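Local structure of folylpolyglutamate synthase (FolC) (Helicobacter pylori, 6K8C) at residues A[288-301]-A[318-331]. The protein probably catalyses ATP-dependent addition of glutamate to dihydropteroate and successive glutamates to tetrahydrofolates, yielding dihydrofolate and folylpolyglutamates. Sequence-based numbering, arbitrary orientation.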
ATOM      1  N   HIS A 288      -8.682  -5.361  -5.096  1.00 32.41           N
ATOM      2  CA  HIS A 288     -10.040  -5.438  -5.643  1.00 32.29           C
ATOM      3  C   HIS A 288     -10.033  -4.610  -6.930  1.00 35.49           C
ATOM      4  O   HIS A 288     -10.312  -3.410  -6.911  1.00 39.01           O
ATOM      5  CB  HIS A 288     -11.108  -4.952  -4.686  1.00 31.49           C
ATOM      6  CG  HIS A 288     -12.495  -5.316  -5.120  1.00 38.46           C
ATOM      7  ND1 HIS A 288     -13.134  -4.689  -6.169  1.00 48.13           N
ATOM      8  CD2 HIS A 288     -13.347  -6.272  -4.679  1.00 41.50           C
ATOM      9  CE1 HIS A 288     -14.327  -5.231  -6.341  1.00 43.98           C
ATOM     10  NE2 HIS A 288     -14.481  -6.193  -5.449  1.00 35.59           N
ATOM     11  N   ASN A 289      -9.705  -5.272  -8.035  1.00 31.37           N
ATOM     12  CA  ASN A 289      -9.501  -4.619  -9.318  1.00 37.89           C
ATOM     13  C   ASN A 289      -9.673  -5.659 -10.399  1.00 36.79           C
ATOM     14  O   ASN A 289      -9.300  -6.821 -10.194  1.00 29.65           O
ATOM     15  CB  ASN A 289      -8.096  -4.007  -9.410  1.00 39.81           C
ATOM     16  CG  ASN A 289      -8.123  -2.510  -9.548  1.00 58.86           C
ATOM     17  OD1 ASN A 289      -9.148  -1.871  -9.311  1.00 66.61           O
ATOM     18  ND2 ASN A 289      -6.990  -1.934  -9.935  1.00 63.13           N
ATOM     19  N   PRO A 290     -10.213  -5.285 -11.560  1.00 35.15           N
ATOM     20  CA  PRO A 290     -10.198  -6.221 -12.688  1.00 32.14           C
ATOM     21  C   PRO A 290      -8.802  -6.724 -12.996  1.00 31.67           C
ATOM     22  O   PRO A 290      -8.627  -7.899 -13.341  1.00 32.79           O
ATOM     23  CB  PRO A 290     -10.778  -5.384 -13.840  1.00 37.57           C
ATOM     24  CG  PRO A 290     -11.621  -4.358 -13.166  1.00 39.69           C
ATOM     25  CD  PRO A 290     -10.886  -4.020 -11.895  1.00 31.89           C
ATOM     26  N   HIS A 291      -7.791  -5.864 -12.859  1.00 31.00           N
ATOM     27  CA  HIS A 291      -6.431  -6.285 -13.174  1.00 30.85           C
ATOM     28  C   HIS A 291      -5.933  -7.344 -12.198  1.00 26.93           C
ATOM     29  O   HIS A 291      -5.356  -8.358 -12.610  1.00 30.66           O
ATOM     30  CB  HIS A 291      -5.488  -5.083 -13.181  1.00 42.37           C
ATOM     31  CG  HIS A 291      -4.123  -5.408 -13.692  1.00 44.03           C
ATOM     32  ND1 HIS A 291      -3.812  -5.405 -15.035  1.00 54.08           N
ATOM     33  CD2 HIS A 291      -2.993  -5.780 -13.044  1.00 45.70           C
ATOM     34  CE1 HIS A 291      -2.544  -5.746 -15.191  1.00 51.07           C
ATOM     35  NE2 HIS A 291      -2.026  -5.979 -13.998  1.00 46.44           N
ATOM     36  N   SER A 292      -6.124  -7.125 -10.895  1.00 30.55           N
ATOM     37  CA  SER A 292      -5.674  -8.137  -9.944  1.00 31.40           C
ATOM     38  C   SER A 292      -6.544  -9.383 -10.017  1.00 24.89           C
ATOM     39  O   SER A 292      -6.041 -10.495  -9.841  1.00 26.72           O
ATOM     40  CB  SER A 292      -5.652  -7.579  -8.516  1.00 29.67           C
ATOM     41  OG  SER A 292      -6.902  -7.039  -8.128  1.00 34.91           O
ATOM     42  N   ALA A 293      -7.839  -9.225 -10.298  1.00 26.63           N
ATOM     43  CA  ALA A 293      -8.706 -10.395 -10.400  1.00 27.37           C
ATOM     44  C   ALA A 293      -8.267 -11.304 -11.539  1.00 28.88           C
ATOM     45  O   ALA A 293      -8.258 -12.533 -11.395  1.00 28.21           O
ATOM     46  CB  ALA A 293     -10.158  -9.959 -10.576  1.00 26.34           C
ATOM     47  N   LYS A 294      -7.883 -10.717 -12.678  1.00 26.28           N
ATOM     48  CA  LYS A 294      -7.370 -11.520 -13.782  1.00 28.79           C
ATOM     49  C   LYS A 294      -6.098 -12.253 -13.380  1.00 28.26           C
ATOM     50  O   LYS A 294      -5.927 -13.436 -13.696  1.00 29.39           O
ATOM     51  CB  LYS A 294      -7.119 -10.636 -15.004  1.00 32.26           C
ATOM     52  CG  LYS A 294      -8.385 -10.137 -15.676  1.00 35.92           C
ATOM     53  CD  LYS A 294      -8.066  -9.204 -16.836  1.00 49.22           C
ATOM     54  CE  LYS A 294      -9.329  -8.788 -17.573  1.00 53.05           C
ATOM     55  NZ  LYS A 294      -9.083  -7.652 -18.507  1.00 73.24           N
ATOM     56  N   ALA A 295      -5.197 -11.566 -12.673  1.00 31.61           N
ATOM     57  CA  ALA A 295      -3.945 -12.193 -12.261  1.00 36.07           C
ATOM     58  C   ALA A 295      -4.187 -13.306 -11.250  1.00 29.53           C
ATOM     59  O   ALA A 295      -3.490 -14.329 -11.262  1.00 31.69           O
ATOM     60  CB  ALA A 295      -3.004 -11.142 -11.678  1.00 34.69           C
ATOM     61  N   LEU A 296      -5.164 -13.128 -10.360  1.00 31.54           N
ATOM     62  CA  LEU A 296      -5.442 -14.175  -9.383  1.00 26.59           C
ATOM     63  C   LEU A 296      -6.108 -15.377 -10.038  1.00 31.44           C
ATOM     64  O   LEU A 296      -5.843 -16.524  -9.658  1.00 29.73           O
ATOM     65  CB  LEU A 296      -6.305 -13.620  -8.256  1.00 28.40           C
ATOM     66  CG  LEU A 296      -5.494 -12.719  -7.324  1.00 35.39           C
ATOM     67  CD1 LEU A 296      -6.394 -11.727  -6.650  1.00 31.54           C
ATOM     68  CD2 LEU A 296      -4.744 -13.549  -6.292  1.00 30.21           C
ATOM     69  N   LYS A 297      -6.977 -15.138 -11.022  1.00 28.73           N
ATOM     70  CA  LYS A 297      -7.527 -16.243 -11.797  1.00 26.34           C
ATOM     71  C   LYS A 297      -6.408 -17.085 -12.400  1.00 29.22           C
ATOM     72  O   LYS A 297      -6.427 -18.318 -12.320  1.00 31.13           O
ATOM     73  CB  LYS A 297      -8.451 -15.709 -12.894  1.00 27.28           C
ATOM     74  CG  LYS A 297      -8.831 -16.754 -13.940  1.00 27.48           C
ATOM     75  CD  LYS A 297     -10.161 -16.414 -14.625  1.00 36.88           C
ATOM     76  CE  LYS A 297     -10.028 -15.243 -15.594  1.00 35.62           C
ATOM     77  NZ  LYS A 297     -11.312 -14.968 -16.335  1.00 25.99           N
ATOM     78  N   GLU A 298      -5.412 -16.423 -12.998  1.00 27.59           N
ATOM     79  CA  GLU A 298      -4.292 -17.146 -13.592  1.00 34.94           C
ATOM     80  C   GLU A 298      -3.489 -17.883 -12.528  1.00 38.29           C
ATOM     81  O   GLU A 298      -3.047 -19.017 -12.748  1.00 40.00           O
ATOM     82  CB  GLU A 298      -3.394 -16.181 -14.368  1.00 42.01           C
ATOM     83  CG  GLU A 298      -3.961 -15.724 -15.706  1.00 54.00           C
ATOM     84  CD  GLU A 298      -4.729 -16.818 -16.426  1.00 64.02           C
ATOM     85  OE1 GLU A 298      -5.940 -16.630 -16.684  1.00 56.73           O
ATOM     86  OE2 GLU A 298      -4.120 -17.864 -16.737  1.00 62.90           O
ATOM     87  N   GLU A 299      -3.296 -17.259 -11.364  1.00 38.60           N
ATOM     88  CA  GLU A 299      -2.557 -17.922 -10.296  1.00 36.55           C
ATOM     89  C   GLU A 299      -3.355 -19.064  -9.686  1.00 41.06           C
ATOM     90  O   GLU A 299      -2.771 -20.067  -9.263  1.00 42.95           O
ATOM     91  CB  GLU A 299      -2.164 -16.910  -9.224  1.00 42.58           C
ATOM     92  CG  GLU A 299      -0.835 -16.238  -9.517  1.00 67.89           C
ATOM     93  CD  GLU A 299       0.345 -17.016  -8.974  1.00 63.71           C
ATOM     94  OE1 GLU A 299       0.997 -17.723  -9.767  1.00 74.92           O
ATOM     95  OE2 GLU A 299       0.619 -16.926  -7.757  1.00 72.16           O
ATOM     96  N   ILE A 300      -4.682 -18.939  -9.637  1.00 36.01           N
ATOM     97  CA  ILE A 300      -5.511 -20.055  -9.194  1.00 30.74           C
ATOM     98  C   ILE A 300      -5.359 -21.240 -10.141  1.00 40.53           C
ATOM     99  O   ILE A 300      -5.268 -22.395  -9.706  1.00 38.64           O
ATOM    100  CB  ILE A 300      -6.982 -19.613  -9.075  1.00 30.84           C
ATOM    101  CG1 ILE A 300      -7.184 -18.733  -7.835  1.00 31.58           C
ATOM    102  CG2 ILE A 300      -7.891 -20.826  -9.012  1.00 26.40           C
ATOM    103  CD1 ILE A 300      -8.539 -18.034  -7.817  1.00 29.86           C
ATOM    104  N   LYS A 301      -5.337 -20.975 -11.450  1.00 37.23           N
ATOM    105  CA  LYS A 301      -5.151 -22.055 -12.416  1.00 38.08           C
ATOM    106  C   LYS A 301      -3.811 -22.747 -12.213  1.00 42.97           C
ATOM    107  O   LYS A 301      -3.729 -23.980 -12.235  1.00 51.48           O
ATOM    108  CB  LYS A 301      -5.258 -21.517 -13.843  1.00 39.42           C
ATOM    109  CG  LYS A 301      -6.617 -20.950 -14.222  1.00 37.83           C
ATOM    110  CD  LYS A 301      -6.533 -20.239 -15.564  1.00 49.90           C
ATOM    111  CE  LYS A 301      -7.906 -19.962 -16.152  1.00 49.17           C
ATOM    112  NZ  LYS A 301      -7.807 -19.166 -17.414  1.00 50.50           N
ATOM    113  N   LYS A 318     -16.571  -0.011  -5.392  1.00 61.42           N
ATOM    114  CA  LYS A 318     -15.841  -0.860  -6.318  1.00 64.93           C
ATOM    115  C   LYS A 318     -16.789  -1.596  -7.259  1.00 57.44           C
ATOM    116  O   LYS A 318     -17.968  -1.807  -6.961  1.00 56.07           O
ATOM    117  CB  LYS A 318     -14.974  -1.860  -5.550  1.00 59.55           C
ATOM    118  CG  LYS A 318     -13.900  -1.205  -4.695  1.00 61.65           C
ATOM    119  CD  LYS A 318     -12.715  -0.748  -5.532  1.00 68.11           C
ATOM    120  CE  LYS A 318     -12.050   0.487  -4.938  1.00 77.12           C
ATOM    121  NZ  LYS A 318     -12.840   1.728  -5.176  1.00 78.69           N
ATOM    122  N   ASP A 319     -16.246  -1.985  -8.414  1.00 54.05           N
ATOM    123  CA  ASP A 319     -17.008  -2.694  -9.442  1.00 54.51           C
ATOM    124  C   ASP A 319     -17.006  -4.180  -9.098  1.00 42.65           C
ATOM    125  O   ASP A 319     -16.293  -4.993  -9.691  1.00 40.45           O
ATOM    126  CB  ASP A 319     -16.419  -2.431 -10.822  1.00 49.66           C
ATOM    127  CG  ASP A 319     -17.311  -2.932 -11.951  1.00 50.51           C
ATOM    128  OD1 ASP A 319     -18.298  -3.648 -11.674  1.00 47.43           O
ATOM    129  OD2 ASP A 319     -17.015  -2.609 -13.121  1.00 52.62           O
ATOM    130  N   ALA A 320     -17.838  -4.535  -8.115  1.00 37.81           N
ATOM    131  CA  ALA A 320     -17.907  -5.920  -7.666  1.00 39.68           C
ATOM    132  C   ALA A 320     -18.350  -6.848  -8.788  1.00 38.40           C
ATOM    133  O   ALA A 320     -17.833  -7.964  -8.920  1.00 30.02           O
ATOM    134  CB  ALA A 320     -18.853  -6.037  -6.473  1.00 40.90           C
ATOM    135  N   PHE A 321     -19.304  -6.400  -9.610  1.00 33.24           N
ATOM    136  CA  PHE A 321     -19.836  -7.248 -10.671  1.00 35.24           C
ATOM    137  C   PHE A 321     -18.729  -7.720 -11.608  1.00 27.16           C
ATOM    138  O   PHE A 321     -18.592  -8.920 -11.874  1.00 31.14           O
ATOM    139  CB  PHE A 321     -20.921  -6.492 -11.450  1.00 30.86           C
ATOM    140  CG  PHE A 321     -21.394  -7.210 -12.675  1.00 35.19           C
ATOM    141  CD1 PHE A 321     -22.388  -8.172 -12.587  1.00 32.16           C
ATOM    142  CD2 PHE A 321     -20.844  -6.930 -13.918  1.00 37.16           C
ATOM    143  CE1 PHE A 321     -22.828  -8.838 -13.710  1.00 37.74           C
ATOM    144  CE2 PHE A 321     -21.277  -7.600 -15.046  1.00 35.21           C
ATOM    145  CZ  PHE A 321     -22.268  -8.555 -14.943  1.00 34.20           C
ATOM    146  N   LEU A 322     -17.931  -6.784 -12.122  1.00 29.14           N
ATOM    147  CA  LEU A 322     -16.898  -7.143 -13.087  1.00 31.38           C
ATOM    148  C   LEU A 322     -15.848  -8.055 -12.462  1.00 29.03           C
ATOM    149  O   LEU A 322     -15.407  -9.028 -13.087  1.00 30.28           O
ATOM    150  CB  LEU A 322     -16.249  -5.878 -13.644  1.00 35.34           C
ATOM    151  CG  LEU A 322     -15.175  -6.075 -14.714  1.00 36.80           C
ATOM    152  CD1 LEU A 322     -15.678  -7.012 -15.799  1.00 38.08           C
ATOM    153  CD2 LEU A 322     -14.750  -4.732 -15.296  1.00 35.56           C
ATOM    154  N   VAL A 323     -15.444  -7.762 -11.226  1.00 31.38           N
ATOM    155  CA  VAL A 323     -14.421  -8.568 -10.566  1.00 30.58           C
ATOM    156  C   VAL A 323     -14.904 -10.002 -10.392  1.00 29.84           C
ATOM    157  O   VAL A 323     -14.184 -10.962 -10.695  1.00 28.25           O
ATOM    158  CB  VAL A 323     -14.031  -7.924  -9.224  1.00 40.56           C
ATOM    159  CG1 VAL A 323     -13.448  -8.955  -8.277  1.00 32.07           C
ATOM    160  CG2 VAL A 323     -13.058  -6.775  -9.468  1.00 34.61           C
ATOM    161  N   LEU A 324     -16.146 -10.172  -9.929  1.00 27.52           N
ATOM    162  CA  LEU A 324     -16.694 -11.512  -9.757  1.00 23.13           C
ATOM    163  C   LEU A 324     -16.919 -12.201 -11.097  1.00 26.43           C
ATOM    164  O   LEU A 324     -16.774 -13.427 -11.202  1.00 28.51           O
ATOM    165  CB  LEU A 324     -17.996 -11.443  -8.959  1.00 27.19           C
ATOM    166  CG  LEU A 324     -17.815 -10.944  -7.520  1.00 31.88           C
ATOM    167  CD1 LEU A 324     -19.142 -10.517  -6.915  1.00 33.07           C
ATOM    168  CD2 LEU A 324     -17.154 -12.020  -6.672  1.00 31.40           C
ATOM    169  N   GLU A 325     -17.291 -11.441 -12.132  1.00 26.78           N
ATOM    170  CA  GLU A 325     -17.428 -12.031 -13.460  1.00 28.85           C
ATOM    171  C   GLU A 325     -16.089 -12.549 -13.970  1.00 23.50           C
ATOM    172  O   GLU A 325     -16.020 -13.619 -14.589  1.00 26.48           O
ATOM    173  CB  GLU A 325     -18.017 -11.009 -14.432  1.00 29.75           C
ATOM    174  CG  GLU A 325     -18.326 -11.582 -15.801  1.00 32.62           C
ATOM    175  CD  GLU A 325     -18.765 -10.520 -16.793  1.00 40.98           C
ATOM    176  OE1 GLU A 325     -17.976  -9.588 -17.068  1.00 38.62           O
ATOM    177  OE2 GLU A 325     -19.904 -10.617 -17.294  1.00 47.76           O
ATOM    178  N   ILE A 326     -15.012 -11.808 -13.711  1.00 27.98           N
ATOM    179  CA  ILE A 326     -13.681 -12.251 -14.122  1.00 26.86           C
ATOM    180  C   ILE A 326     -13.283 -13.523 -13.379  1.00 28.56           C
ATOM    181  O   ILE A 326     -12.703 -14.448 -13.963  1.00 26.09           O
ATOM    182  CB  ILE A 326     -12.663 -11.115 -13.907  1.00 31.03           C
ATOM    183  CG1 ILE A 326     -12.848 -10.032 -14.978  1.00 27.17           C
ATOM    184  CG2 ILE A 326     -11.232 -11.650 -13.901  1.00 26.23           C
ATOM    185  CD1 ILE A 326     -12.322  -8.671 -14.563  1.00 30.00           C
ATOM    186  N   LEU A 327     -13.601 -13.599 -12.084  1.00 25.70           N
ATOM    187  CA  LEU A 327     -13.180 -14.745 -11.287  1.00 26.56           C
ATOM    188  C   LEU A 327     -14.077 -15.958 -11.487  1.00 28.44           C
ATOM    189  O   LEU A 327     -13.620 -17.089 -11.287  1.00 23.55           O
ATOM    190  CB  LEU A 327     -13.140 -14.375  -9.801  1.00 25.78           C
ATOM    191  CG  LEU A 327     -12.015 -13.413  -9.413  1.00 31.89           C
ATOM    192  CD1 LEU A 327     -12.262 -12.798  -8.041  1.00 26.05           C
ATOM    193  CD2 LEU A 327     -10.689 -14.152  -9.450  1.00 28.85           C
ATOM    194  N   LYS A 328     -15.334 -15.751 -11.882  1.00 26.36           N
ATOM    195  CA  LYS A 328     -16.292 -16.854 -11.968  1.00 28.64           C
ATOM    196  C   LYS A 328     -15.772 -18.107 -12.672  1.00 29.45           C
ATOM    197  O   LYS A 328     -16.064 -19.212 -12.185  1.00 30.84           O
ATOM    198  CB  LYS A 328     -17.580 -16.375 -12.660  1.00 28.12           C
ATOM    199  CG  LYS A 328     -18.632 -17.471 -12.746  1.00 32.13           C
ATOM    200  CD  LYS A 328     -19.897 -17.011 -13.445  1.00 34.86           C
ATOM    201  CE  LYS A 328     -20.856 -18.181 -13.609  1.00 42.58           C
ATOM    202  NZ  LYS A 328     -22.040 -17.792 -14.418  1.00 49.95           N
ATOM    203  N   PRO A 329     -15.028 -18.030 -13.784  1.00 28.12           N
ATOM    204  CA  PRO A 329     -14.581 -19.273 -14.440  1.00 31.05           C
ATOM    205  C   PRO A 329     -13.761 -20.204 -13.558  1.00 37.89           C
ATOM    206  O   PRO A 329     -13.660 -21.393 -13.883  1.00 30.99           O
ATOM    207  CB  PRO A 329     -13.757 -18.762 -15.629  1.00 32.81           C
ATOM    208  CG  PRO A 329     -14.380 -17.462 -15.961  1.00 32.36           C
ATOM    209  CD  PRO A 329     -14.755 -16.854 -14.632  1.00 27.73           C
ATOM    210  N   VAL A 330     -13.180 -19.727 -12.454  1.00 29.28           N
ATOM    211  CA  VAL A 330     -12.398 -20.593 -11.577  1.00 26.76           C
ATOM    212  C   VAL A 330     -13.005 -20.699 -10.183  1.00 30.87           C
ATOM    213  O   VAL A 330     -12.353 -21.210  -9.269  1.00 35.14           O
ATOM    214  CB  VAL A 330     -10.927 -20.135 -11.487  1.00 34.21           C
ATOM    215  CG1 VAL A 330     -10.233 -20.253 -12.837  1.00 31.90           C
ATOM    216  CG2 VAL A 330     -10.833 -18.713 -10.952  1.00 26.46           C
ATOM    217  N   ILE A 331     -14.239 -20.231  -9.996  1.00 29.80           N
ATOM    218  CA  ILE A 331     -14.870 -20.164  -8.682  1.00 28.00           C
ATOM    219  C   ILE A 331     -16.148 -20.989  -8.714  1.00 33.91           C
ATOM    220  O   ILE A 331     -17.027 -20.749  -9.550  1.00 29.95           O
ATOM    221  CB  ILE A 331     -15.172 -18.717  -8.263  1.00 27.17           C
ATOM    222  CG1 ILE A 331     -13.870 -17.928  -8.104  1.00 27.70           C
ATOM    223  CG2 ILE A 331     -15.961 -18.706  -6.952  1.00 27.49           C
ATOM    224  CD1 ILE A 331     -12.913 -18.528  -7.072  1.00 27.28           C
TER
HETATM  225  O   HOH W   1     -13.082  -2.563  -8.751  1.00 40.85           O
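Lys297 and Ile326 join two neighbouring helices on one face of the six-stranded sheet of the C-terminal Mur ligase-type domain. Helices 290-301 and 320-327 run nearly parallel, 17° apart, with strand 308-312 between them in sequence, as in a Rossmann-like alpha/beta fold. Lys297 can be followed outward. Its CB lies 4.4 Å from Leu327 CD2. Lys297 CG packs on both methyls of Val330, 3.9 Å from Val330 CG1. Lys297 CD lies 3.3 Å from Ile326 O. A bend at chi3 (73°) then keeps CE close to the same oxygen and brings NZ to it. NZ donates to Ile326 O at 2.8 Å, in the carbonyl plane and on a lone pair. That bond ties helix 290-301 to the backbone of helix 320-327. The side chain of Ile326 is a knob in the hole formed by Pro290, Ala293, Lys294 and Lys297. Its CG2 touches Lys294 CG, and its CD1 reaches Pro290 CB at 3.7 Å. Val330 also meets Ile300 and Lys301. At the other end, the His288 ring lies against Lys318 CB, and its NE2 is hydrogen-bonded to Tyr312 OH. One face of the imidazole is covered by Val323 CG1, which stands 4.0 Å off the ring plane and nearer its rim than its centre.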